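Signal recognition 54 kDa protein (Pyrococcus furiosus, PDB 3DM5) is an SRP54-family component of the signal recognition particle, combining a helical bundle, a P-loop nucleotide-binding domain, modelled here with guanosine-5'-diphosphate, and a helical C-terminal domain. Local coordinates at residues 269-274 / 279-284; 216-221 / 233-238; 384-389 / 395-400; 326-331 / 420-425. All blocks are in the same frame, centred on the assembly; numbering follows the deposited sequence.

Contact 1. Residues 269-274 / 279-284; sequences IKFIGT and DDIEPF. With GDP (guanosine-5'-diphosphate), chain J.
Chi1 values of 51° in I272 and 74° in E282 set CG1 of the isoleucine and CG of the glutamate each between its own backbone N and carbonyl carbon, and the two side chains then run side by side with I272 CG1 3.4 Å from E282 CG. CG of E282 thus packs on the isoleucine, while the carboxylate of this exposed residue reaches out beyond it. F284 instead swings CG anti to its backbone N (chi1 -169°), bringing ring atom CD2 to 3.9 Å from CB of I269. The backbones form an antiparallel hairpin: I272 N donates to E282 O at 2.9 Å, and E282 N returns a bond to I272 O. P283 lies in a non-hydrogen-bonded pair with F271, a place that asks no N-H of it. G273, lacking a side chain, lets O6 of GDP approach to 3.2 Å from its C. Strand 281-283 is the sheet's outermost within this chain; strand 242-247 flanks 269-273, F271 meets Y123 of helix 113-125 edge-to-face, and I272 and F284 rest on L259 of helix 255-263.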
loop_
_atom_site.group_PDB
_atom_site.type_symbol
_atom_site.label_atom_id
_atom_site.label_comp_id
_atom_site.label_asym_id
_atom_site.label_seq_id
_atom_site.Cartn_x
_atom_site.Cartn_y
_atom_site.Cartn_z
ATOM N N ILE A 269 10.626 -5.329 30.271
ATOM C CA ILE A 269 10.600 -4.094 29.506
ATOM C C ILE A 269 9.925 -3.063 30.392
ATOM O O ILE A 269 8.766 -3.257 30.783
ATOM C CB ILE A 269 9.778 -4.231 28.224
ATOM C CG1 ILE A 269 10.300 -5.390 27.379
ATOM C CG2 ILE A 269 9.810 -2.939 27.430
ATOM C CD1 ILE A 269 9.286 -5.914 26.426
ATOM N N LYS A 270 10.642 -1.975 30.703
ATOM C CA LYS A 270 10.129 -0.941 31.604
ATOM C C LYS A 270 9.602 0.310 30.876
ATOM O O LYS A 270 8.642 0.928 31.310
ATOM C CB LYS A 270 11.201 -0.555 32.609
ATOM C CG LYS A 270 11.895 -1.754 33.233
ATOM C CD LYS A 270 11.530 -1.926 34.687
ATOM C CE LYS A 270 12.293 -3.094 35.331
ATOM N NZ LYS A 270 12.448 -2.942 36.804
ATOM N N PHE A 271 10.225 0.690 29.769
ATOM C CA PHE A 271 9.725 1.811 28.977
ATOM C C PHE A 271 9.864 1.503 27.509
ATOM O O PHE A 271 10.618 0.620 27.120
ATOM C CB PHE A 271 10.509 3.100 29.260
ATOM C CG PHE A 271 10.538 3.502 30.707
ATOM C CD1 PHE A 271 11.385 2.859 31.605
ATOM C CD2 PHE A 271 9.754 4.547 31.162
ATOM C CE1 PHE A 271 11.434 3.236 32.939
ATOM C CE2 PHE A 271 9.798 4.933 32.488
ATOM C CZ PHE A 271 10.646 4.265 33.383
ATOM N N ILE A 272 9.149 2.260 26.690
ATOM C CA ILE A 272 9.353 2.211 25.257
ATOM C C ILE A 272 9.616 3.615 24.789
ATOM O O ILE A 272 9.053 4.560 25.319
ATOM C CB ILE A 272 8.144 1.603 24.528
ATOM C CG1 ILE A 272 6.838 2.284 24.937
ATOM C CG2 ILE A 272 8.074 0.112 24.801
ATOM C CD1 ILE A 272 5.675 1.950 24.036
ATOM N N GLY A 273 10.516 3.755 23.827
ATOM C CA GLY A 273 10.712 5.023 23.144
ATOM C C GLY A 273 9.784 5.167 21.942
ATOM O O GLY A 273 9.516 4.212 21.214
ATOM N N THR A 274 9.346 6.393 21.703
ATOM C CA THR A 274 8.148 6.664 20.924
ATOM C C THR A 274 8.383 7.769 19.899
ATOM O O THR A 274 7.505 8.125 19.119
ATOM C CB THR A 274 7.029 7.022 21.907
ATOM O OG1 THR A 274 6.468 5.804 22.408
ATOM C CG2 THR A 274 5.956 7.827 21.269
ATOM N N ASP A 279 10.117 13.921 25.386
ATOM C CA ASP A 279 8.947 13.412 26.083
ATOM C C ASP A 279 8.432 12.118 25.453
ATOM O O ASP A 279 7.487 11.503 25.954
ATOM C CB ASP A 279 7.851 14.480 26.098
ATOM C CG ASP A 279 8.244 15.701 26.926
ATOM O OD1 ASP A 279 8.459 15.561 28.160
ATOM O OD2 ASP A 279 8.339 16.802 26.340
ATOM N N ASP A 280 9.079 11.691 24.371
ATOM C CA ASP A 280 8.590 10.559 23.595
ATOM C C ASP A 280 8.992 9.228 24.207
ATOM O O ASP A 280 9.627 8.408 23.547
ATOM C CB ASP A 280 9.095 10.640 22.144
ATOM C CG ASP A 280 8.481 11.803 21.372
ATOM O OD1 ASP A 280 7.348 12.214 21.704
ATOM O OD2 ASP A 280 9.115 12.301 20.419
ATOM N N ILE A 281 8.612 9.027 25.468
ATOM C CA ILE A 281 8.864 7.796 26.212
ATOM C C ILE A 281 7.638 7.482 27.067
ATOM O O ILE A 281 7.040 8.373 27.648
ATOM C CB ILE A 281 10.095 7.953 27.127
ATOM C CG1 ILE A 281 10.366 6.681 27.916
ATOM C CG2 ILE A 281 9.888 9.088 28.085
ATOM C CD1 ILE A 281 11.802 6.540 28.397
ATOM N N GLU A 282 7.246 6.219 27.141
ATOM C CA GLU A 282 6.125 5.854 27.988
ATOM C C GLU A 282 6.420 4.563 28.774
ATOM O O GLU A 282 7.103 3.670 28.278
ATOM C CB GLU A 282 4.836 5.774 27.159
ATOM C CG GLU A 282 4.745 4.568 26.269
ATOM C CD GLU A 282 3.347 4.370 25.688
ATOM O OE1 GLU A 282 2.862 5.294 24.992
ATOM O OE2 GLU A 282 2.742 3.291 25.916
ATOM N N PRO A 283 5.948 4.480 30.028
ATOM C CA PRO A 283 6.216 3.248 30.765
ATOM C C PRO A 283 5.476 2.102 30.106
ATOM O O PRO A 283 4.450 2.321 29.461
ATOM C CB PRO A 283 5.654 3.535 32.160
ATOM C CG PRO A 283 5.540 5.015 32.243
ATOM C CD PRO A 283 5.262 5.483 30.855
ATOM N N PHE A 284 6.005 0.892 30.259
ATOM C CA PHE A 284 5.429 -0.260 29.607
ATOM C C PHE A 284 4.662 -1.110 30.605
ATOM O O PHE A 284 5.211 -1.636 31.580
ATOM C CB PHE A 284 6.495 -1.081 28.892
ATOM C CG PHE A 284 5.932 -2.144 27.974
ATOM C CD1 PHE A 284 5.350 -1.797 26.762
ATOM C CD2 PHE A 284 5.997 -3.480 28.316
ATOM C CE1 PHE A 284 4.837 -2.774 25.907
ATOM C CE2 PHE A 284 5.491 -4.457 27.469
ATOM C CZ PHE A 284 4.914 -4.099 26.265
HETATM P PB GDP J . 22.968 6.659 20.239
HETATM O O1B GDP J . 22.058 5.502 20.007
HETATM O O2B GDP J . 24.264 6.400 19.510
HETATM O O3B GDP J . 23.196 6.834 21.720
HETATM O O3A GDP J . 22.423 8.002 19.531
HETATM P PA GDP J . 20.981 8.689 19.700
HETATM O O1A GDP J . 20.980 10.077 19.132
HETATM O O2A GDP J . 20.518 8.715 21.128
HETATM O "O5'" GDP J . 20.064 7.766 18.755
HETATM C "C5'" GDP J . 20.363 7.785 17.364
HETATM C "C4'" GDP J . 19.140 8.210 16.546
HETATM O "O4'" GDP J . 17.925 7.514 16.910
HETATM C "C3'" GDP J . 18.863 9.695 16.703
HETATM O "O3'" GDP J . 18.603 10.172 15.379
HETATM C "C2'" GDP J . 17.626 9.751 17.580
HETATM O "O2'" GDP J . 16.781 10.832 17.262
HETATM C "C1'" GDP J . 16.902 8.485 17.194
HETATM N N9 GDP J . 15.999 7.964 18.232
HETATM C C8 GDP J . 16.283 7.588 19.491
HETATM N N7 GDP J . 15.166 7.117 20.110
HETATM C C5 GDP J . 14.155 7.179 19.222
HETATM C C6 GDP J . 12.705 6.853 19.185
HETATM O O6 GDP J . 12.106 6.358 20.169
HETATM N N1 GDP J . 12.044 7.103 18.048
HETATM C C2 GDP J . 12.638 7.615 16.957
HETATM N N2 GDP J . 11.897 7.830 15.850
HETATM N N3 GDP J . 13.947 7.927 16.911
HETATM C C4 GDP J . 14.725 7.737 17.991
HETATM O O HOH W 1 6.831 -3.200 32.868
#

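Contact 2. Residues 216-221 / 233-238; sequences VILVID and LAFKEA
Strand 216-221 and helix 233-237 run almost exactly antiparallel, their axes at 173° and 10.0 Å apart at closest approach, and the nearest CA atoms, those of L218 and F235, are separated by 7.5 Å. This is the first half of a beta-alpha-beta crossover in the P-loop domain: the chain leaves the central sheet through strand 215-221, returns along helix 228-237 and re-enters it as strand 242-247. Residues alternate along the strand, so V216 and L218 point at the helix while I217 points away and touches I94. Beta-branched valine and isoleucine, with leucine, suit this buried strand, and the large ring of F235 bridges the helix and the strand. F235 holds CG anti to its backbone N (chi1 174°), which drives the phenyl ring down toward the sheet, and L218 slides past it in the opposite direction. At the root of the ring, CD2 of L218 packs 3.6 Å from CB of F235. At its far end, CG1 of V216 lies 3.5 Å from CE1 of F235. V106 of the neighbouring strand and M204 of helix 198-211 also touch F235. The ring edge faces the backbone, with V216 O near the ring plane, and one face makes a CH-pi contact: CB of L218 stands 3.5 Å from the centroid of the F235 ring, only 4° off its normal.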
loop_
_atom_site.group_PDB
_atom_site.type_symbol
_atom_site.label_atom_id
_atom_site.label_comp_id
_atom_site.label_asym_id
_atom_site.label_seq_id
_atom_site.Cartn_x
_atom_site.Cartn_y
_atom_site.Cartn_z
ATOM N N VAL A 216 20.511 -2.119 35.859
ATOM C CA VAL A 216 21.215 -1.969 34.604
ATOM C C VAL A 216 20.187 -2.057 33.482
ATOM O O VAL A 216 19.412 -3.003 33.427
ATOM C CB VAL A 216 22.320 -3.010 34.455
ATOM C CG1 VAL A 216 22.950 -2.938 33.086
ATOM C CG2 VAL A 216 23.364 -2.782 35.520
ATOM N N ILE A 217 20.153 -1.042 32.622
ATOM C CA ILE A 217 19.107 -0.935 31.605
ATOM C C ILE A 217 19.721 -0.949 30.226
ATOM O O ILE A 217 20.498 -0.063 29.870
ATOM C CB ILE A 217 18.293 0.352 31.737
ATOM C CG1 ILE A 217 17.583 0.417 33.080
ATOM C CG2 ILE A 217 17.259 0.422 30.654
ATOM C CD1 ILE A 217 16.867 1.736 33.309
ATOM N N LEU A 218 19.388 -1.990 29.469
ATOM C CA LEU A 218 19.839 -2.144 28.094
ATOM C C LEU A 218 18.809 -1.497 27.164
ATOM O O LEU A 218 17.603 -1.744 27.272
ATOM C CB LEU A 218 20.014 -3.622 27.751
ATOM C CG LEU A 218 20.322 -3.845 26.263
ATOM C CD1 LEU A 218 21.606 -3.088 25.880
ATOM C CD2 LEU A 218 20.389 -5.329 25.905
ATOM N N VAL A 219 19.298 -0.644 26.277
ATOM C CA VAL A 219 18.461 0.092 25.338
ATOM C C VAL A 219 18.540 -0.590 23.976
ATOM O O VAL A 219 19.593 -0.662 23.375
ATOM C CB VAL A 219 18.925 1.552 25.256
ATOM C CG1 VAL A 219 18.169 2.295 24.176
ATOM C CG2 VAL A 219 18.734 2.223 26.607
ATOM N N ILE A 220 17.426 -1.153 23.527
ATOM C CA ILE A 220 17.382 -1.882 22.262
ATOM C C ILE A 220 16.568 -1.123 21.222
ATOM O O ILE A 220 15.445 -0.680 21.490
ATOM C CB ILE A 220 16.735 -3.279 22.417
ATOM C CG1 ILE A 220 17.408 -4.074 23.528
ATOM C CG2 ILE A 220 16.816 -4.062 21.118
ATOM C CD1 ILE A 220 16.905 -5.490 23.612
ATOM N N ASP A 221 17.146 -0.994 20.035
ATOM C CA ASP A 221 16.484 -0.401 18.881
ATOM C C ASP A 221 15.441 -1.381 18.353
ATOM O O ASP A 221 15.766 -2.461 17.871
ATOM C CB ASP A 221 17.550 -0.079 17.835
ATOM C CG ASP A 221 16.979 0.409 16.526
ATOM O OD1 ASP A 221 15.780 0.165 16.251
ATOM O OD2 ASP A 221 17.758 1.025 15.765
ATOM N N LEU A 233 18.789 -11.586 25.616
ATOM C CA LEU A 233 19.148 -12.807 26.307
ATOM C C LEU A 233 20.581 -12.759 26.831
ATOM O O LEU A 233 20.824 -13.108 27.991
ATOM C CB LEU A 233 18.976 -14.013 25.388
ATOM C CG LEU A 233 18.311 -15.240 26.024
ATOM C CD1 LEU A 233 18.821 -16.518 25.406
ATOM C CD2 LEU A 233 18.526 -15.270 27.512
ATOM N N ALA A 234 21.526 -12.355 25.977
ATOM C CA ALA A 234 22.927 -12.295 26.403
ATOM C C ALA A 234 23.062 -11.337 27.581
ATOM O O ALA A 234 23.682 -11.658 28.588
ATOM C CB ALA A 234 23.858 -11.899 25.263
ATOM N N PHE A 235 22.466 -10.160 27.445
ATOM C CA PHE A 235 22.425 -9.179 28.513
ATOM C C PHE A 235 21.825 -9.745 29.809
ATOM O O PHE A 235 22.450 -9.684 30.865
ATOM C CB PHE A 235 21.625 -7.963 28.031
ATOM C CG PHE A 235 21.373 -6.926 29.091
ATOM C CD1 PHE A 235 22.351 -6.001 29.426
ATOM C CD2 PHE A 235 20.142 -6.857 29.726
ATOM C CE1 PHE A 235 22.109 -5.036 30.390
ATOM C CE2 PHE A 235 19.890 -5.908 30.682
ATOM C CZ PHE A 235 20.870 -4.995 31.023
ATOM N N LYS A 236 20.611 -10.285 29.723
ATOM C CA LYS A 236 19.904 -10.794 30.893
ATOM C C LYS A 236 20.707 -11.856 31.641
ATOM O O LYS A 236 20.444 -12.141 32.813
ATOM C CB LYS A 236 18.556 -11.388 30.483
ATOM C CG LYS A 236 17.707 -11.843 31.653
ATOM C CD LYS A 236 16.599 -12.816 31.232
ATOM C CE LYS A 236 15.987 -13.460 32.474
ATOM N NZ LYS A 236 14.743 -14.231 32.214
ATOM N N GLU A 237 21.675 -12.445 30.950
ATOM C CA GLU A 237 22.516 -13.483 31.523
ATOM C C GLU A 237 23.796 -12.906 32.149
ATOM O O GLU A 237 24.428 -13.557 32.962
ATOM C CB GLU A 237 22.865 -14.523 30.460
ATOM C CG GLU A 237 21.734 -15.565 30.190
ATOM C CD GLU A 237 21.964 -16.381 28.897
ATOM O OE1 GLU A 237 22.864 -16.024 28.088
ATOM O OE2 GLU A 237 21.234 -17.376 28.687
ATOM N N ALA A 238 24.160 -11.687 31.777
ATOM C CA ALA A 238 25.344 -11.013 32.315
ATOM C C ALA A 238 25.044 -10.098 33.496
ATOM O O ALA A 238 25.909 -9.362 33.941
ATOM C CB ALA A 238 26.062 -10.213 31.203
#

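Contact 3. Residues 384-389 / 395-400; sequences EEELLN and YSRIKR
OE2 of E386 is gripped by two arginines: it accepts a hydrogen bond from NH1 of R400 at 2.7 Å and a weak, longer one from NE of R397 at 3.3 Å. Beside it, NH2 of R400 reaches OE1 of E386, also at 2.7 Å, giving an end-on, two-nitrogen salt bridge. Carboxylate and guanidinium planes lie only 19° apart, and both oxygens are met on their syn sides. T383 N adds a further bond to OE1, so the carboxylate is held against rotation and its negative charge is probably well stabilised. With E385 these residues make a four-residue salt-bridge network between helices 384-388 and 395-405 of the signal peptide binding domain. The axes of segments 384-388 and 395-400 come no closer than 12.8 Å and cross at -116°, a gap that long charged side chains can span. E386 does so with its chain extended beyond CG, whereas R400 bends at chi2 and chi3 to meet it. E385 OE2 takes a weak bond from R397 NH2 at 3.1 Å, and its stronger partner is I96 N of the second subunit. R400 NE in turn donates to R127 O of that subunit.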
loop_
_atom_site.group_PDB
_atom_site.type_symbol
_atom_site.label_atom_id
_atom_site.label_comp_id
_atom_site.label_asym_id
_atom_site.label_seq_id
_atom_site.Cartn_x
_atom_site.Cartn_y
_atom_site.Cartn_z
ATOM N N GLU A 384 -37.735 3.258 -9.069
ATOM C CA GLU A 384 -37.124 4.506 -8.638
ATOM C C GLU A 384 -38.140 5.620 -8.757
ATOM O O GLU A 384 -38.358 6.374 -7.812
ATOM C CB GLU A 384 -35.876 4.815 -9.489
ATOM C CG GLU A 384 -34.798 5.586 -8.771
ATOM C CD GLU A 384 -34.295 4.909 -7.490
ATOM O OE1 GLU A 384 -34.465 3.680 -7.312
ATOM O OE2 GLU A 384 -33.711 5.627 -6.654
ATOM N N GLU A 385 -38.776 5.705 -9.923
ATOM C CA GLU A 385 -39.705 6.801 -10.204
ATOM C C GLU A 385 -40.871 6.805 -9.226
ATOM O O GLU A 385 -41.398 7.862 -8.893
ATOM C CB GLU A 385 -40.238 6.712 -11.630
ATOM C CG GLU A 385 -41.102 5.495 -11.864
ATOM C CD GLU A 385 -41.753 5.501 -13.225
ATOM O OE1 GLU A 385 -42.011 6.615 -13.751
ATOM O OE2 GLU A 385 -42.001 4.385 -13.751
ATOM N N GLU A 386 -41.275 5.618 -8.785
ATOM C CA GLU A 386 -42.301 5.474 -7.751
ATOM C C GLU A 386 -41.804 5.939 -6.388
ATOM O O GLU A 386 -42.470 6.713 -5.718
ATOM C CB GLU A 386 -42.815 4.027 -7.672
ATOM C CG GLU A 386 -43.582 3.592 -8.918
ATOM C CD GLU A 386 -43.872 2.097 -8.942
ATOM O OE1 GLU A 386 -43.184 1.350 -8.214
ATOM O OE2 GLU A 386 -44.782 1.666 -9.693
ATOM N N LEU A 387 -40.630 5.468 -5.978
ATOM C CA LEU A 387 -40.051 5.910 -4.713
ATOM C C LEU A 387 -39.848 7.427 -4.687
ATOM O O LEU A 387 -39.958 8.064 -3.637
ATOM C CB LEU A 387 -38.743 5.170 -4.422
ATOM C CG LEU A 387 -38.872 3.653 -4.302
ATOM C CD1 LEU A 387 -37.501 3.032 -4.253
ATOM C CD2 LEU A 387 -39.663 3.278 -3.076
ATOM N N LEU A 388 -39.578 8.012 -5.844
ATOM C CA LEU A 388 -39.257 9.435 -5.881
ATOM C C LEU A 388 -40.493 10.312 -6.073
ATOM O O LEU A 388 -40.503 11.478 -5.681
ATOM C CB LEU A 388 -38.182 9.725 -6.940
ATOM C CG LEU A 388 -36.842 9.047 -6.630
ATOM C CD1 LEU A 388 -35.798 9.286 -7.711
ATOM C CD2 LEU A 388 -36.337 9.527 -5.283
ATOM N N ASN A 389 -41.534 9.737 -6.667
ATOM C CA ASN A 389 -42.811 10.428 -6.872
ATOM C C ASN A 389 -43.944 9.468 -6.573
ATOM O O ASN A 389 -44.462 8.821 -7.479
ATOM C CB ASN A 389 -42.941 10.911 -8.318
ATOM C CG ASN A 389 -41.660 11.517 -8.843
ATOM O OD1 ASN A 389 -41.321 12.655 -8.515
ATOM N ND2 ASN A 389 -40.929 10.753 -9.660
ATOM N N TYR A 395 -53.563 2.672 -9.319
ATOM C CA TYR A 395 -54.001 1.381 -8.798
ATOM C C TYR A 395 -53.339 0.174 -9.462
ATOM O O TYR A 395 -52.991 -0.784 -8.773
ATOM C CB TYR A 395 -55.530 1.217 -8.783
ATOM C CG TYR A 395 -55.934 -0.060 -8.077
ATOM C CD1 TYR A 395 -55.769 -0.191 -6.701
ATOM C CD2 TYR A 395 -56.430 -1.153 -8.784
ATOM C CE1 TYR A 395 -56.105 -1.367 -6.043
ATOM C CE2 TYR A 395 -56.771 -2.335 -8.132
ATOM C CZ TYR A 395 -56.605 -2.432 -6.759
ATOM O OH TYR A 395 -56.935 -3.589 -6.085
ATOM N N SER A 396 -53.161 0.200 -10.781
ATOM C CA SER A 396 -52.535 -0.943 -11.455
ATOM C C SER A 396 -51.091 -1.114 -10.983
ATOM O O SER A 396 -50.585 -2.236 -10.879
ATOM C CB SER A 396 -52.602 -0.814 -12.978
ATOM O OG SER A 396 -52.106 0.443 -13.392
ATOM N N ARG A 397 -50.444 0.011 -10.687
ATOM C CA ARG A 397 -49.109 0.015 -10.107
ATOM C C ARG A 397 -49.107 -0.688 -8.755
ATOM O O ARG A 397 -48.243 -1.526 -8.475
ATOM C CB ARG A 397 -48.612 1.448 -9.947
ATOM C CG ARG A 397 -48.107 2.078 -11.235
ATOM C CD ARG A 397 -47.557 3.462 -10.952
ATOM N NE ARG A 397 -46.329 3.719 -11.700
ATOM C CZ ARG A 397 -46.298 4.057 -12.981
ATOM N NH1 ARG A 397 -47.430 4.175 -13.663
ATOM N NH2 ARG A 397 -45.138 4.281 -13.579
ATOM N N ILE A 398 -50.086 -0.345 -7.924
ATOM C CA ILE A 398 -50.240 -0.973 -6.617
ATOM C C ILE A 398 -50.394 -2.486 -6.724
ATOM O O ILE A 398 -49.849 -3.238 -5.919
ATOM C CB ILE A 398 -51.445 -0.403 -5.859
ATOM C CG1 ILE A 398 -51.165 1.033 -5.426
ATOM C CG2 ILE A 398 -51.760 -1.258 -4.642
ATOM C CD1 ILE A 398 -52.166 1.568 -4.445
ATOM N N LYS A 399 -51.146 -2.935 -7.718
ATOM C CA LYS A 399 -51.343 -4.363 -7.892
ATOM C C LYS A 399 -50.049 -5.009 -8.407
ATOM O O LYS A 399 -49.784 -6.180 -8.124
ATOM C CB LYS A 399 -52.552 -4.643 -8.796
ATOM N N ARG A 400 -49.232 -4.245 -9.140
ATOM C CA ARG A 400 -47.905 -4.728 -9.550
ATOM C C ARG A 400 -46.977 -4.794 -8.328
ATOM O O ARG A 400 -46.332 -5.817 -8.055
ATOM C CB ARG A 400 -47.279 -3.835 -10.636
ATOM C CG ARG A 400 -46.012 -4.456 -11.287
ATOM C CD ARG A 400 -44.948 -3.433 -11.776
ATOM N NE ARG A 400 -44.183 -2.834 -10.679
ATOM C CZ ARG A 400 -44.206 -1.540 -10.356
ATOM N NH1 ARG A 400 -44.944 -0.692 -11.056
ATOM N NH2 ARG A 400 -43.488 -1.084 -9.331
#

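Contact 4. Residues 326-331 / 420-425; sequences GKFTLK and RQMKKL
The 326-331 segment comes in as an irregular loop, with positive phi at G326 and an inverse gamma turn centred on K327, and passes helix 420-425 most closely where CA of F328 lies 6.3 Å from CA of K423. F328 carries CG anti to its backbone N (chi1 166°), which sends the ring against the helix. There CZ of F328 meets the methyl CE of M422 at 3.7 Å, while CD2 of the ring lies 3.8 Å from CB of K423, which approaches from the same side as the methionine methyl. A flexible, bent methionine fits well beside a flat ring. Within the all-helical signal peptide binding domain this joins the lead-in to helix 330-341 to helix 409-427, around an aromatic cluster in which F323, Y419 and F426 also meet F328. K423 slides past F328 with its chain extended, so that its CB and CG run beside CD2 of F328 and its CE comes 3.3 Å from G326 O. Just beyond, T329 is the N-cap of helix 330-341: its OG1 accepts a weak bond from K331 N at 3.0 Å, and T329 N donates to D332 OD1.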
loop_
_atom_site.group_PDB
_atom_site.type_symbol
_atom_site.label_atom_id
_atom_site.label_comp_id
_atom_site.label_asym_id
_atom_site.label_seq_id
_atom_site.Cartn_x
_atom_site.Cartn_y
_atom_site.Cartn_z
ATOM N N GLY A 326 -43.077 19.920 1.333
ATOM C CA GLY A 326 -43.737 18.737 0.804
ATOM C C GLY A 326 -42.900 17.881 -0.133
ATOM O O GLY A 326 -43.394 16.897 -0.681
ATOM N N LYS A 327 -41.636 18.255 -0.322
ATOM C CA LYS A 327 -40.707 17.463 -1.120
ATOM C C LYS A 327 -40.151 16.307 -0.280
ATOM O O LYS A 327 -38.964 16.256 0.035
ATOM C CB LYS A 327 -39.577 18.348 -1.648
ATOM N N PHE A 328 -41.033 15.388 0.083
ATOM C CA PHE A 328 -40.705 14.250 0.924
ATOM C C PHE A 328 -41.113 13.012 0.135
ATOM O O PHE A 328 -42.185 12.985 -0.473
ATOM C CB PHE A 328 -41.459 14.382 2.253
ATOM C CG PHE A 328 -41.480 13.135 3.102
ATOM C CD1 PHE A 328 -40.485 12.902 4.036
ATOM C CD2 PHE A 328 -42.530 12.235 3.017
ATOM C CE1 PHE A 328 -40.506 11.769 4.847
ATOM C CE2 PHE A 328 -42.559 11.103 3.822
ATOM C CZ PHE A 328 -41.540 10.871 4.744
ATOM N N THR A 329 -40.244 12.005 0.101
ATOM C CA THR A 329 -40.455 10.859 -0.776
ATOM C C THR A 329 -40.455 9.551 -0.023
ATOM O O THR A 329 -40.147 9.494 1.174
ATOM C CB THR A 329 -39.363 10.747 -1.858
ATOM O OG1 THR A 329 -38.162 10.228 -1.271
ATOM C CG2 THR A 329 -39.076 12.105 -2.506
ATOM N N LEU A 330 -40.796 8.494 -0.753
ATOM C CA LEU A 330 -40.797 7.142 -0.216
ATOM C C LEU A 330 -39.397 6.723 0.178
ATOM O O LEU A 330 -39.217 5.850 1.024
ATOM C CB LEU A 330 -41.371 6.170 -1.242
ATOM C CG LEU A 330 -42.878 5.956 -1.126
ATOM C CD1 LEU A 330 -43.514 5.896 -2.497
ATOM C CD2 LEU A 330 -43.139 4.688 -0.344
ATOM N N LYS A 331 -38.407 7.351 -0.444
ATOM C CA LYS A 331 -37.017 7.093 -0.111
ATOM C C LYS A 331 -36.706 7.731 1.240
ATOM O O LYS A 331 -36.115 7.102 2.115
ATOM C CB LYS A 331 -36.099 7.663 -1.190
ATOM C CG LYS A 331 -34.952 6.748 -1.581
ATOM C CD LYS A 331 -35.217 6.028 -2.899
ATOM C CE LYS A 331 -34.612 6.785 -4.076
ATOM N NZ LYS A 331 -33.178 6.444 -4.289
ATOM N N ARG A 420 -48.286 9.086 3.220
ATOM C CA ARG A 420 -49.140 10.265 3.130
ATOM C C ARG A 420 -49.318 10.931 4.498
ATOM O O ARG A 420 -49.387 12.163 4.600
ATOM C CB ARG A 420 -50.498 9.895 2.518
ATOM N N GLN A 421 -49.381 10.110 5.544
ATOM C CA GLN A 421 -49.491 10.616 6.906
ATOM C C GLN A 421 -48.263 11.452 7.253
ATOM O O GLN A 421 -48.376 12.642 7.563
ATOM C CB GLN A 421 -49.645 9.462 7.904
ATOM C CG GLN A 421 -49.732 9.910 9.369
ATOM C CD GLN A 421 -49.791 8.748 10.362
ATOM O OE1 GLN A 421 -49.189 7.693 10.147
ATOM N NE2 GLN A 421 -50.509 8.952 11.467
ATOM N N MET A 422 -47.092 10.822 7.191
ATOM C CA MET A 422 -45.835 11.496 7.507
ATOM C C MET A 422 -45.612 12.704 6.614
ATOM O O MET A 422 -45.070 13.714 7.050
ATOM C CB MET A 422 -44.658 10.540 7.379
ATOM C CG MET A 422 -44.581 9.492 8.463
ATOM S SD MET A 422 -43.111 8.466 8.250
ATOM C CE MET A 422 -41.832 9.723 8.209
ATOM N N LYS A 423 -46.040 12.598 5.362
ATOM C CA LYS A 423 -45.881 13.701 4.430
ATOM C C LYS A 423 -46.722 14.903 4.837
ATOM O O LYS A 423 -46.266 16.045 4.737
ATOM C CB LYS A 423 -46.235 13.276 3.003
ATOM C CG LYS A 423 -45.872 14.337 1.974
ATOM C CD LYS A 423 -46.520 14.075 0.644
ATOM C CE LYS A 423 -46.202 15.194 -0.329
ATOM N NZ LYS A 423 -46.707 14.907 -1.697
ATOM N N LYS A 424 -47.955 14.646 5.279
ATOM C CA LYS A 424 -48.854 15.710 5.730
ATOM C C LYS A 424 -48.252 16.448 6.929
ATOM O O LYS A 424 -48.186 17.683 6.951
ATOM C CB LYS A 424 -50.230 15.142 6.084
ATOM N N LEU A 425 -47.812 15.672 7.918
ATOM C CA LEU A 425 -47.068 16.198 9.053
ATOM C C LEU A 425 -46.035 17.252 8.655
ATOM O O LEU A 425 -46.178 18.425 8.990
ATOM C CB LEU A 425 -46.366 15.055 9.772
ATOM C CG LEU A 425 -46.824 14.731 11.184
ATOM C CD1 LEU A 425 -46.262 13.397 11.640
ATOM C CD2 LEU A 425 -46.383 15.847 12.108
#

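Overall arrangement
Along the chain contact 2 comes first, then contact 1, and contact 3 falls within the long excursion that contact 4 spans. Contacts 1 and 2 both reach the same central sheet of the P-loop domain, with centres about 16 Å apart. Contacts 3 and 4 lie in the signal peptide binding domain, centres about 15 Å apart, where E384 OE2 and K331 NZ form a 2.6 Å salt bridge and helices 395-405 and 409-427 follow each other. Between the two pairs the centres are about 59 to 76 Å apart, so the chain is an extended molecule of separate domains. Between subunits the two domains meet: P283 packs on E384 of the second subunit, and K331 forms a salt bridge with D285 of the second subunit.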